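Local coordinates for glycosyl hydrolase family 62 protein (Coprinopsis cinerea, PDB 5B6T) that hydrolyses terminal alpha-L-arabinofuranosyl groups, probably cutting arabinose side chains from arabinoxylan as a family 62 glycoside hydrolase, at residues T123-M128 with G139-M144; P129-N134 with H163-Q168; L152-S157 with T229-P234. One frame throughout, in Å; residues are numbered along the deposited sequence.

Overall arrangement
From the N terminus, the chain leaves strand 122-123, an edge strand of one four-stranded antiparallel sheet, and contact 1 closes a short loop as 123-128 meets 139-144 across helix 130-135. Contact 2 starts inside that loop, at P129, and ends on strand 163-170, so contacts 1 and 2 cross; W141 touches both P129 and I132. Contact 3 opens at L152, in series with contact 1 but crossing contact 2, and closes on the loop between strands 221-228 and 236-237 of a five-stranded sheet. Strands 142-148, 152-158 and 163-170 are consecutive in one sheet, consistent with a blade of the five-bladed beta-propeller known for family 62.

Contact 1 of 3, residues T123-M128 with G139-M144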
ATOM      1  N   THR A 123      -1.707 -16.267   9.762  1.00  9.02           N
ATOM      2  CA  THR A 123      -0.411 -15.633   9.559  1.00  9.77           C
ATOM      3  C   THR A 123       0.489 -16.406   8.578  1.00  9.40           C
ATOM      4  O   THR A 123       0.347 -17.625   8.423  1.00 10.02           O
ATOM      5  CB  THR A 123       0.329 -15.398  10.869  1.00 10.26           C
ATOM      6  OG1 THR A 123       0.553 -16.649  11.520  1.00 12.04           O
ATOM      7  CG2 THR A 123      -0.464 -14.481  11.784  1.00 10.49           C
ATOM      8  N   PHE A 124       1.377 -15.664   7.905  1.00  8.83           N
ATOM      9  CA  PHE A 124       2.306 -16.220   6.933  1.00  9.06           C
ATOM     10  C   PHE A 124       3.552 -16.816   7.607  1.00  9.38           C
ATOM     11  O   PHE A 124       4.326 -17.555   6.976  1.00  9.89           O
ATOM     12  CB  PHE A 124       2.759 -15.100   5.976  1.00  8.86           C
ATOM     13  CG  PHE A 124       1.731 -14.648   4.982  1.00  8.62           C
ATOM     14  CD1 PHE A 124       1.269 -15.502   3.993  1.00  8.77           C
ATOM     15  CD2 PHE A 124       1.231 -13.335   5.013  1.00  8.35           C
ATOM     16  CE1 PHE A 124       0.364 -15.083   3.055  1.00  8.71           C
ATOM     17  CE2 PHE A 124       0.316 -12.905   4.050  1.00  8.34           C
ATOM     18  CZ  PHE A 124      -0.119 -13.789   3.079  1.00  8.62           C
ATOM     19  N   TYR A 125       3.811 -16.422   8.855  1.00  9.43           N
ATOM     20  CA  TYR A 125       4.929 -16.944   9.625  1.00  9.48           C
ATOM     21  C   TYR A 125       4.429 -17.317  11.016  1.00 10.35           C
ATOM     22  O   TYR A 125       3.453 -16.780  11.487  1.00  9.44           O
ATOM     23  CB  TYR A 125       6.002 -15.875   9.825  1.00  9.23           C
ATOM     24  CG  TYR A 125       6.556 -15.185   8.575  1.00  8.52           C
ATOM     25  CD1 TYR A 125       7.629 -15.721   7.878  1.00  8.85           C
ATOM     26  CD2 TYR A 125       6.068 -13.950   8.176  1.00  8.84           C
ATOM     27  CE1 TYR A 125       8.150 -15.059   6.786  1.00  8.25           C
ATOM     28  CE2 TYR A 125       6.587 -13.277   7.106  1.00  8.54           C
ATOM     29  CZ  TYR A 125       7.627 -13.810   6.419  1.00  8.46           C
ATOM     30  OH  TYR A 125       8.165 -13.107   5.359  1.00  8.31           O
ATOM     31  N   SER A 126       5.180 -18.153  11.713  1.00 11.92           N
ATOM     32  CA  SER A 126       4.812 -18.501  13.087  1.00 14.15           C
ATOM     33  C   SER A 126       5.086 -17.365  14.109  1.00 14.05           C
ATOM     34  O   SER A 126       4.491 -17.316  15.187  1.00 16.27           O
ATOM     35  CB  SER A 126       5.493 -19.832  13.471  1.00 17.14           C
ATOM     36  OG  SER A 126       6.888 -19.616  13.628  1.00 20.12           O
ATOM     37  N   GLY A 127       5.934 -16.413  13.741  1.00 12.68           N
ATOM     38  CA  GLY A 127       6.264 -15.268  14.569  1.00 12.60           C
ATOM     39  C   GLY A 127       7.175 -14.381  13.749  1.00 11.75           C
ATOM     40  O   GLY A 127       7.440 -14.687  12.602  1.00 11.89           O
ATOM     41  N   MET A 128       7.673 -13.310  14.335  1.00 10.58           N
ATOM     42  CA  MET A 128       8.582 -12.432  13.631  1.00 10.06           C
ATOM     43  C   MET A 128       9.861 -13.184  13.284  1.00  9.44           C
ATOM     44  O   MET A 128      10.512 -13.720  14.172  1.00  9.39           O
ATOM     45  CB  MET A 128       8.914 -11.210  14.461  1.00 10.33           C
ATOM     46  CG  MET A 128       9.646 -10.132  13.680  1.00 10.59           C
ATOM     47  SD  MET A 128      10.037  -8.646  14.616  1.00 11.70           S
ATOM     48  CE  MET A 128       8.382  -8.059  15.028  1.00 11.15           C
ATOM     49  N   GLY A 139      12.004  -0.039  15.621  1.00 10.32           N
ATOM     50  CA  GLY A 139      10.957   0.086  14.599  1.00  9.62           C
ATOM     51  C   GLY A 139       9.729  -0.788  14.862  1.00  9.17           C
ATOM     52  O   GLY A 139       9.419  -1.205  15.986  1.00  9.24           O
ATOM     53  N   HIS A 140       9.018  -1.071  13.772  1.00  8.74           N
ATOM     54  CA  HIS A 140       7.746  -1.788  13.775  1.00  8.66           C
ATOM     55  C   HIS A 140       7.662  -2.584  12.498  1.00  8.16           C
ATOM     56  O   HIS A 140       8.061  -2.086  11.460  1.00  7.71           O
ATOM     57  CB  HIS A 140       6.593  -0.790  13.797  1.00  9.50           C
ATOM     58  CG  HIS A 140       6.630   0.098  14.989  1.00 10.51           C
ATOM     59  ND1 HIS A 140       6.066  -0.270  16.191  1.00 11.51           N
ATOM     60  CD2 HIS A 140       7.201   1.309  15.183  1.00 11.77           C
ATOM     61  CE1 HIS A 140       6.312   0.675  17.086  1.00 11.51           C
ATOM     62  NE2 HIS A 140       6.960   1.660  16.488  1.00 12.30           N
ATOM     63  N   TRP A 141       7.207  -3.823  12.585  1.00  7.76           N
ATOM     64  CA  TRP A 141       7.076  -4.704  11.449  1.00  7.38           C
ATOM     65  C   TRP A 141       5.749  -4.424  10.743  1.00  7.43           C
ATOM     66  O   TRP A 141       4.665  -4.771  11.261  1.00  7.52           O
ATOM     67  CB  TRP A 141       7.174  -6.140  11.923  1.00  7.21           C
ATOM     68  CG  TRP A 141       7.224  -7.139  10.835  1.00  6.91           C
ATOM     69  CD1 TRP A 141       7.708  -6.980   9.570  1.00  6.95           C
ATOM     70  CD2 TRP A 141       6.883  -8.511  10.953  1.00  6.94           C
ATOM     71  NE1 TRP A 141       7.642  -8.153   8.877  1.00  7.02           N
ATOM     72  CE2 TRP A 141       7.127  -9.118   9.701  1.00  7.23           C
ATOM     73  CE3 TRP A 141       6.359  -9.292  11.985  1.00  7.45           C
ATOM     74  CZ2 TRP A 141       6.869 -10.460   9.472  1.00  7.63           C
ATOM     75  CZ3 TRP A 141       6.103 -10.624  11.746  1.00  7.48           C
ATOM     76  CH2 TRP A 141       6.370 -11.199  10.506  1.00  7.83           C
ATOM     77  N   VAL A 142       5.839  -3.801   9.557  1.00  7.01           N
ATOM     78  CA  VAL A 142       4.684  -3.207   8.921  1.00  6.86           C
ATOM     79  C   VAL A 142       4.678  -3.395   7.409  1.00  6.95           C
ATOM     80  O   VAL A 142       5.680  -3.722   6.810  1.00  6.50           O
ATOM     81  CB  VAL A 142       4.562  -1.688   9.256  1.00  7.23           C
ATOM     82  CG1 VAL A 142       4.376  -1.511  10.761  1.00  7.23           C
ATOM     83  CG2 VAL A 142       5.710  -0.841   8.696  1.00  7.38           C
ATOM     84  N   ASP A 143       3.489  -3.176   6.837  1.00  6.42           N
ATOM     85  CA  ASP A 143       3.298  -2.935   5.395  1.00  6.57           C
ATOM     86  C   ASP A 143       3.655  -4.139   4.539  1.00  6.69           C
ATOM     87  O   ASP A 143       4.645  -4.148   3.782  1.00  6.61           O
ATOM     88  CB  ASP A 143       4.011  -1.635   4.975  1.00  6.85           C
ATOM     89  CG  ASP A 143       3.513  -0.444   5.759  1.00  6.84           C
ATOM     90  OD1 ASP A 143       2.383  -0.513   6.284  1.00  7.25           O
ATOM     91  OD2 ASP A 143       4.213   0.589   5.839  1.00  7.21           O
ATOM     92  N   MET A 144       2.814  -5.146   4.701  1.00  6.41           N
ATOM     93  CA  MET A 144       2.991  -6.461   4.101  1.00  6.73           C
ATOM     94  C   MET A 144       2.468  -6.435   2.677  1.00  6.54           C
ATOM     95  O   MET A 144       1.328  -6.006   2.447  1.00  7.21           O
ATOM     96  CB  MET A 144       2.202  -7.491   4.922  1.00  7.07           C
ATOM     97  CG  MET A 144       2.412  -7.392   6.418  1.00  7.59           C
ATOM     98  SD  MET A 144       4.118  -7.684   6.894  1.00  8.28           S
ATOM     99  CE  MET A 144       4.050  -7.220   8.633  1.00  8.08           C
TER
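W141 is the hub of this contact, meeting Y125 at its edge and M128 over a face. In the aromatic part, the Y125 ring and the six-membered ring of W141 have centroids 5.7 Å apart and planes inclined at 48°. Y125 CD2 lies near the indole plane, 3.6 Å from W141 CH2. The aliphatic part is a CH-pi contact, with M128 CG 4.2 Å from the centroid of the W141 six-membered ring and 28° off its normal. Bent at chi3 (-63°), the methionine chain brings M128 CE to 3.8 Å from W141 CB, while its sulfur makes an oblique Met-aromatic contact. M144 CE approaches the opposite face, 3.6 Å above the indole plane and nearer the pyrrole side. Polar groups find partners beyond the pair: the bond from W141 NE1 to S157 OG restrains the turn of the indole, while the bond of Y125 OH to S167 OG holds the far end of the phenol. With W141 cut back to an alanine, M128 and M144 would probably face a gap and S157 OG would lose its indole donor. The loop after strand 122-123 is thus packed against the entry to strand 142-148, the kind of join made between successive blades of a beta-propeller.

Contact 2 of 3, residues P129-N134 with H163-Q168; sequences PAIIRN and HLYRSQ
The Y165 ring carries I132 CG1 over the centre of one face, 3.5 Å from the ring centroid and only 2° off the normal, a nearly ideal CH-pi geometry. That one methylene lies almost evenly over the six ring carbons, and the other branches of I132 extend the cover: CD1 is 3.8 Å from Y165 CD2, and CG2 approaches Y165 CE2. I131 adds a looser touch, its CG2 being 4.2 Å from Y165 CD1, while its carbonyl oxygen stands oblique to the ring. Farther along the strand, Q168 meets the R166 guanidinium at its edge, in plane, with R166 NH1 2.8 Å from Q168 OE1 and directed at a lone pair.

Torsions account for the fit. In I132, chi1 of -58° brings CG1 over the ring, and the extended chi2 runs CD1 on across the CG-CD2 side. Y165 likewise sets CG beside its own backbone N (chi1 -56°), and its ring stands out to meet the helix. The side chains of I132 and Y165 cross at a slant, with their CA atoms 7.9 Å apart.

Y165 OH is hydrogen-bonded to D159 OD2, a carboxylate oxygen that also receives H163 ND1. P129 stands at the N-cap of helix 130-135, its O accepting from R133 N at 3.0 Å. I132 also touches W141. The helix, in the connection from strand 122-123 to strand 142-148, thereby packs on strand 163-170 of a four-stranded sheet, consistent with a propeller blade.

Chemically, a CH-pi contact and apolar packing hold helix to sheet. D159 satisfies the buried hydroxyl and holds the end of the ring in place, while the close cover of I132 CG1 is likely to limit its turning.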
ATOM      1  N   PRO A 129      10.217 -13.241  11.988  1.00  8.69           N
ATOM      2  CA  PRO A 129      11.440 -13.920  11.592  1.00  8.77           C
ATOM      3  C   PRO A 129      12.684 -13.385  12.277  1.00  8.45           C
ATOM      4  O   PRO A 129      12.755 -12.190  12.576  1.00  8.38           O
ATOM      5  CB  PRO A 129      11.508 -13.669  10.083  1.00  9.15           C
ATOM      6  CG  PRO A 129      10.068 -13.548   9.671  1.00  8.99           C
ATOM      7  CD  PRO A 129       9.409 -12.814  10.814  1.00  9.20           C
ATOM      8  N   ALA A 130      13.655 -14.271  12.492  1.00  8.22           N
ATOM      9  CA  ALA A 130      14.887 -13.879  13.185  1.00  8.92           C
ATOM     10  C   ALA A 130      15.561 -12.693  12.537  1.00  8.82           C
ATOM     11  O   ALA A 130      15.997 -11.786  13.233  1.00  9.40           O
ATOM     12  CB  ALA A 130      15.872 -15.030  13.239  1.00  9.31           C
ATOM     13  N   ILE A 131      15.657 -12.668  11.210  1.00  8.68           N
ATOM     14  CA  ILE A 131      16.371 -11.550  10.578  1.00  8.45           C
ATOM     15  C   ILE A 131      15.690 -10.203  10.861  1.00  8.58           C
ATOM     16  O   ILE A 131      16.335  -9.131  10.923  1.00  8.86           O
ATOM     17  CB  ILE A 131      16.560 -11.806   9.063  1.00  8.86           C
ATOM     18  CG1 ILE A 131      17.598 -10.860   8.483  1.00  9.10           C
ATOM     19  CG2 ILE A 131      15.227 -11.727   8.338  1.00  8.68           C
ATOM     20  CD1 ILE A 131      18.065 -11.246   7.098  1.00  9.74           C
ATOM     21  N   ILE A 132      14.365 -10.238  10.990  1.00  7.75           N
ATOM     22  CA  ILE A 132      13.619  -9.020  11.273  1.00  8.04           C
ATOM     23  C   ILE A 132      13.783  -8.628  12.747  1.00  7.92           C
ATOM     24  O   ILE A 132      14.071  -7.481  13.063  1.00  8.06           O
ATOM     25  CB  ILE A 132      12.123  -9.139  10.840  1.00  7.92           C
ATOM     26  CG1 ILE A 132      12.072  -9.470   9.346  1.00  8.06           C
ATOM     27  CG2 ILE A 132      11.383  -7.840  11.130  1.00  8.43           C
ATOM     28  CD1 ILE A 132      10.679  -9.547   8.748  1.00  8.15           C
ATOM     29  N   ARG A 133      13.647  -9.590  13.660  1.00  8.54           N
ATOM     30  CA  ARG A 133      13.908  -9.323  15.059  1.00  9.38           C
ATOM     31  C   ARG A 133      15.312  -8.751  15.257  1.00  9.01           C
ATOM     32  O   ARG A 133      15.551  -7.878  16.114  1.00  9.05           O
ATOM     33  CB  ARG A 133      13.838 -10.603  15.879  1.00 10.42           C
ATOM     34  CG  ARG A 133      12.474 -11.268  15.916  1.00 11.48           C
ATOM     35  CD  ARG A 133      12.312 -12.288  17.058  1.00 12.97           C
ATOM     36  NE  ARG A 133      13.439 -13.173  17.241  1.00 15.02           N
ATOM     37  CZ  ARG A 133      13.616 -14.354  16.653  1.00 15.83           C
ATOM     38  NH1 ARG A 133      12.738 -14.858  15.775  1.00 17.10           N
ATOM     39  NH2 ARG A 133      14.714 -15.035  16.936  1.00 17.04           N
ATOM     40  N   ASN A 134      16.260  -9.274  14.482  1.00  9.25           N
ATOM     41  CA  ASN A 134      17.629  -8.862  14.701  1.00 10.19           C
ATOM     42  C   ASN A 134      17.935  -7.440  14.238  1.00  9.76           C
ATOM     43  O   ASN A 134      18.813  -6.773  14.823  1.00  9.99           O
ATOM     44  CB  ASN A 134      18.579  -9.851  14.074  1.00 11.58           C
ATOM     45  CG  ASN A 134      18.654 -11.144  14.862  1.00 13.23           C
ATOM     46  OD1 ASN A 134      18.230 -11.223  16.040  1.00 16.69           O
ATOM     47  ND2 ASN A 134      19.181 -12.174  14.220  1.00 15.22           N
ATOM     48  N   HIS A 163      15.052  -1.211   6.481  1.00  7.83           N
ATOM     49  CA  HIS A 163      15.195  -2.486   5.788  1.00  8.19           C
ATOM     50  C   HIS A 163      13.906  -2.837   5.104  1.00  7.84           C
ATOM     51  O   HIS A 163      12.839  -2.653   5.668  1.00  8.47           O
ATOM     52  CB  HIS A 163      15.560  -3.616   6.751  1.00  8.48           C
ATOM     53  CG  HIS A 163      16.735  -3.288   7.610  1.00  8.92           C
ATOM     54  ND1 HIS A 163      16.606  -2.907   8.926  1.00  8.83           N
ATOM     55  CD2 HIS A 163      18.058  -3.251   7.333  1.00  9.63           C
ATOM     56  CE1 HIS A 163      17.797  -2.588   9.408  1.00  9.41           C
ATOM     57  NE2 HIS A 163      18.698  -2.819   8.466  1.00  9.49           N
ATOM     58  N   LEU A 164      14.024  -3.330   3.880  1.00  7.39           N
ATOM     59  CA  LEU A 164      12.935  -3.963   3.152  1.00  7.23           C
ATOM     60  C   LEU A 164      13.258  -5.443   3.068  1.00  7.23           C
ATOM     61  O   LEU A 164      14.307  -5.827   2.553  1.00  7.83           O
ATOM     62  CB  LEU A 164      12.834  -3.389   1.738  1.00  7.38           C
ATOM     63  CG  LEU A 164      11.788  -4.030   0.811  1.00  7.44           C
ATOM     64  CD1 LEU A 164      10.358  -3.764   1.278  1.00  7.76           C
ATOM     65  CD2 LEU A 164      11.971  -3.509  -0.602  1.00  7.84           C
ATOM     66  N   TYR A 165      12.364  -6.272   3.575  1.00  6.94           N
ATOM     67  CA  TYR A 165      12.547  -7.721   3.601  1.00  6.84           C
ATOM     68  C   TYR A 165      11.705  -8.410   2.538  1.00  7.05           C
ATOM     69  O   TYR A 165      10.620  -7.913   2.154  1.00  6.89           O
ATOM     70  CB  TYR A 165      12.136  -8.297   4.953  1.00  6.79           C
ATOM     71  CG  TYR A 165      12.867  -7.678   6.116  1.00  6.81           C
ATOM     72  CD1 TYR A 165      14.102  -8.140   6.491  1.00  6.90           C
ATOM     73  CD2 TYR A 165      12.305  -6.645   6.855  1.00  6.95           C
ATOM     74  CE1 TYR A 165      14.789  -7.551   7.536  1.00  6.86           C
ATOM     75  CE2 TYR A 165      12.991  -6.036   7.907  1.00  6.98           C
ATOM     76  CZ  TYR A 165      14.234  -6.504   8.245  1.00  7.21           C
ATOM     77  OH  TYR A 165      14.915  -5.957   9.310  1.00  8.03           O
ATOM     78  N   ARG A 166      12.184  -9.579   2.110  1.00  7.25           N
ATOM     79  CA  ARG A 166      11.476 -10.377   1.112  1.00  7.61           C
ATOM     80  C   ARG A 166      11.618 -11.888   1.388  1.00  7.69           C
ATOM     81  O   ARG A 166      12.749 -12.384   1.480  1.00  7.88           O
ATOM     82  CB  ARG A 166      12.013 -10.065  -0.273  1.00  7.84           C
ATOM     83  CG  ARG A 166      11.252 -10.724  -1.418  1.00  7.92           C
ATOM     84  CD  ARG A 166      11.926 -10.640  -2.773  1.00  8.03           C
ATOM     85  NE  ARG A 166      13.253 -11.270  -2.767  1.00  8.11           N
ATOM     86  CZ  ARG A 166      13.469 -12.576  -2.858  1.00  8.75           C
ATOM     87  NH1 ARG A 166      12.470 -13.419  -2.983  1.00  9.21           N
ATOM     88  NH2 ARG A 166      14.706 -13.035  -2.820  1.00  9.62           N
ATOM     89  N   SER A 167      10.481 -12.573   1.553  1.00  7.43           N
ATOM     90  CA  SER A 167      10.415 -14.044   1.601  1.00  8.21           C
ATOM     91  C   SER A 167       9.786 -14.532   0.329  1.00  8.35           C
ATOM     92  O   SER A 167       9.103 -13.782  -0.398  1.00  8.31           O
ATOM     93  CB  SER A 167       9.569 -14.540   2.778  1.00  8.09           C
ATOM     94  OG  SER A 167      10.198 -14.272   4.021  1.00  8.28           O
ATOM     95  N   GLN A 168       9.990 -15.814   0.045  1.00  8.39           N
ATOM     96  CA  GLN A 168       9.297 -16.415  -1.083  1.00  8.91           C
ATOM     97  C   GLN A 168       8.790 -17.800  -0.780  1.00  9.22           C
ATOM     98  O   GLN A 168       9.271 -18.456   0.150  1.00  9.19           O
ATOM     99  CB  GLN A 168      10.211 -16.419  -2.310  1.00  9.64           C
ATOM    100  CG  GLN A 168      11.546 -17.116  -2.064  1.00 10.34           C
ATOM    101  CD  GLN A 168      12.383 -17.136  -3.316  1.00 11.23           C
ATOM    102  OE1 GLN A 168      12.728 -16.076  -3.880  1.00 11.49           O
ATOM    103  NE2 GLN A 168      12.714 -18.347  -3.781  1.00 13.00           N
TER

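Contact 3 of 3, residues L152-S157 with T229-P234; sequences LCHLFS and TSIAGP
I231 pushes its CG2 methyl into the angle between H154 and F156, two residues on the same side of strand 152-158. The methyl lies over one face of the imidazole, 3.6 Å from its centroid and 19° off the normal, a CH-pi contact displaced toward the rim; H154 CG is the nearest ring atom, at 3.4 Å. The same methyl reaches F156 CE1 at 3.6 Å.

The conformations show how one methyl can serve both rings. In I231, CG2 stands anti to the backbone N while CG1 is anti to the carbonyl carbon (chi1 -62°); CG2 therefore leads toward the strand, and an extended chi2 of 164° carries CD1 along the imidazole, to 3.7 Å from H154 CD2. H154 and F156, two apart on the strand, both point toward the loop, and their similar first torsions set each ring beside its own backbone N. Beyond the methyl, I231 O lies at the edge of the phenylalanine ring, near its plane and 3.6 Å from F156 CZ.

A type I turn from S230 to G233 presents I231 at its second position, closed by G233 N to S230 O at 3.0 Å. An ST turn reinforces it, A232 N donating to S230 OG at 3.0 Å. This loop joins strands 221-228 and 236-237, so I231 ties their five-stranded sheet to strand 152-158 of the four-stranded one, consistent with neighbouring propeller blades.

H154 ND1 is bound by R166 NH1 from the neighbouring strand, which restrains the imidazole's rotation. Since ND1 accepts this bond, the guanidinium would probably disfavour protonation of H154, consistent with a neutral ring that takes a hydrocarbon methyl on its face.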
ATOM      1  N   LEU A 152       6.725 -18.314  -8.432  1.00 12.12           N
ATOM      2  CA  LEU A 152       6.929 -17.963  -7.024  1.00 11.37           C
ATOM      3  C   LEU A 152       6.000 -16.872  -6.554  1.00 10.38           C
ATOM      4  O   LEU A 152       5.556 -16.053  -7.344  1.00 10.76           O
ATOM      5  CB  LEU A 152       8.341 -17.408  -6.825  1.00 11.91           C
ATOM      6  CG  LEU A 152       9.504 -18.349  -7.123  1.00 12.83           C
ATOM      7  CD1 LEU A 152      10.833 -17.592  -7.056  1.00 13.58           C
ATOM      8  CD2 LEU A 152       9.477 -19.535  -6.174  1.00 13.00           C
ATOM      9  N   CYS A 153       5.744 -16.868  -5.240  1.00  9.88           N
ATOM     10  CA  CYS A 153       5.119 -15.766  -4.540  1.00  9.51           C
ATOM     11  C   CYS A 153       6.125 -15.139  -3.609  1.00  8.57           C
ATOM     12  O   CYS A 153       6.938 -15.851  -3.003  1.00  8.19           O
ATOM     13  CB  CYS A 153       3.924 -16.258  -3.729  1.00 10.40           C
ATOM     14  SG  CYS A 153       2.655 -16.988  -4.783  1.00 15.95           S
ATOM     15  N   HIS A 154       6.098 -13.810  -3.548  1.00  7.74           N
ATOM     16  CA  HIS A 154       7.009 -13.037  -2.718  1.00  7.70           C
ATOM     17  C   HIS A 154       6.221 -12.237  -1.697  1.00  7.52           C
ATOM     18  O   HIS A 154       5.164 -11.689  -2.023  1.00  7.49           O
ATOM     19  CB  HIS A 154       7.868 -12.077  -3.581  1.00  7.98           C
ATOM     20  CG  HIS A 154       8.661 -12.789  -4.642  1.00  8.01           C
ATOM     21  ND1 HIS A 154       9.979 -13.139  -4.465  1.00  8.23           N
ATOM     22  CD2 HIS A 154       8.319 -13.221  -5.873  1.00  8.61           C
ATOM     23  CE1 HIS A 154      10.407 -13.778  -5.544  1.00  8.51           C
ATOM     24  NE2 HIS A 154       9.424 -13.811  -6.422  1.00  8.80           N
ATOM     25  N   LEU A 155       6.762 -12.146  -0.500  1.00  7.19           N
ATOM     26  CA  LEU A 155       6.140 -11.389   0.568  1.00  7.35           C
ATOM     27  C   LEU A 155       7.144 -10.365   1.086  1.00  7.33           C
ATOM     28  O   LEU A 155       8.193 -10.713   1.667  1.00  7.48           O
ATOM     29  CB  LEU A 155       5.680 -12.343   1.682  1.00  7.75           C
ATOM     30  CG  LEU A 155       5.119 -11.683   2.955  1.00  8.02           C
ATOM     31  CD1 LEU A 155       3.891 -10.829   2.660  1.00  8.63           C
ATOM     32  CD2 LEU A 155       4.787 -12.718   4.011  1.00  8.40           C
ATOM     33  N   PHE A 156       6.843  -9.104   0.820  1.00  6.77           N
ATOM     34  CA  PHE A 156       7.666  -7.998   1.260  1.00  6.80           C
ATOM     35  C   PHE A 156       7.119  -7.393   2.543  1.00  6.89           C
ATOM     36  O   PHE A 156       5.918  -7.373   2.785  1.00  6.94           O
ATOM     37  CB  PHE A 156       7.708  -6.890   0.195  1.00  6.74           C
ATOM     38  CG  PHE A 156       8.453  -7.263  -1.061  1.00  6.67           C
ATOM     39  CD1 PHE A 156       7.841  -7.987  -2.108  1.00  6.69           C
ATOM     40  CD2 PHE A 156       9.765  -6.883  -1.204  1.00  6.91           C
ATOM     41  CE1 PHE A 156       8.557  -8.297  -3.255  1.00  6.92           C
ATOM     42  CE2 PHE A 156      10.462  -7.186  -2.348  1.00  6.96           C
ATOM     43  CZ  PHE A 156       9.862  -7.888  -3.370  1.00  6.99           C
ATOM     44  N   SER A 157       8.010  -6.811   3.331  1.00  6.79           N
ATOM     45  CA  SER A 157       7.641  -6.110   4.544  1.00  7.08           C
ATOM     46  C   SER A 157       8.769  -5.143   4.946  1.00  7.25           C
ATOM     47  O   SER A 157       9.924  -5.271   4.506  1.00  6.71           O
ATOM     48  CB  SER A 157       7.309  -7.130   5.654  1.00  7.11           C
ATOM     49  OG  SER A 157       8.458  -7.834   6.095  1.00  7.75           O
ATOM     50  N   THR A 229      14.648  -6.356 -13.393  1.00 10.74           N
ATOM     51  CA  THR A 229      14.113  -7.441 -14.211  1.00 12.16           C
ATOM     52  C   THR A 229      13.542  -8.575 -13.360  1.00 11.97           C
ATOM     53  O   THR A 229      12.891  -9.470 -13.890  1.00 13.69           O
ATOM     54  CB  THR A 229      15.194  -8.022 -15.150  1.00 13.36           C
ATOM     55  OG1 THR A 229      16.269  -8.512 -14.389  1.00 18.33           O
ATOM     56  CG2 THR A 229      15.686  -6.969 -16.038  1.00 13.44           C
ATOM     57  N   SER A 230      13.818  -8.599 -12.059  1.00 11.19           N
ATOM     58  CA  SER A 230      13.277  -9.639 -11.178  1.00 11.17           C
ATOM     59  C   SER A 230      12.664  -9.037  -9.926  1.00 10.14           C
ATOM     60  O   SER A 230      13.134  -8.028  -9.391  1.00  9.71           O
ATOM     61  CB  SER A 230      14.415 -10.566 -10.748  1.00 11.31           C
ATOM     62  OG  SER A 230      13.997 -11.522  -9.779  1.00 12.91           O
ATOM     63  N   ILE A 231      11.661  -9.716  -9.407  1.00  9.41           N
ATOM     64  CA  ILE A 231      11.092  -9.345  -8.118  1.00  9.09           C
ATOM     65  C   ILE A 231      12.163  -9.434  -7.015  1.00  9.39           C
ATOM     66  O   ILE A 231      12.110  -8.684  -6.028  1.00  8.75           O
ATOM     67  CB  ILE A 231       9.853 -10.225  -7.800  1.00  8.79           C
ATOM     68  CG1 ILE A 231       8.735 -10.018  -8.849  1.00  8.69           C
ATOM     69  CG2 ILE A 231       9.352  -9.917  -6.395  1.00  8.77           C
ATOM     70  CD1 ILE A 231       7.651 -11.086  -8.846  1.00  9.01           C
ATOM     71  N   ALA A 232      13.124 -10.339  -7.175  1.00  9.15           N
ATOM     72  CA  ALA A 232      14.217 -10.515  -6.225  1.00 10.19           C
ATOM     73  C   ALA A 232      15.343  -9.498  -6.373  1.00 11.38           C
ATOM     74  O   ALA A 232      16.306  -9.545  -5.619  1.00 11.96           O
ATOM     75  CB  ALA A 232      14.778 -11.928  -6.335  1.00  9.98           C
ATOM     76  N   GLY A 233      15.210  -8.542  -7.291  1.00 11.46           N
ATOM     77  CA  GLY A 233      16.230  -7.529  -7.483  1.00 12.75           C
ATOM     78  C   GLY A 233      17.332  -8.071  -8.373  1.00 13.70           C
ATOM     79  O   GLY A 233      17.184  -9.119  -8.997  1.00 13.57           O
ATOM     80  N   PRO A 234      18.448  -7.337  -8.481  1.00 15.64           N
ATOM     81  CA  PRO A 234      18.805  -6.097  -7.828  1.00 15.28           C
ATOM     82  C   PRO A 234      17.964  -4.928  -8.372  1.00 13.89           C
ATOM     83  O   PRO A 234      17.547  -4.942  -9.527  1.00 14.88           O
ATOM     84  CB  PRO A 234      20.286  -5.948  -8.204  1.00 16.49           C
ATOM     85  CG  PRO A 234      20.386  -6.552  -9.552  1.00 17.26           C
ATOM     86  CD  PRO A 234      19.360  -7.660  -9.598  1.00 16.93           C
TER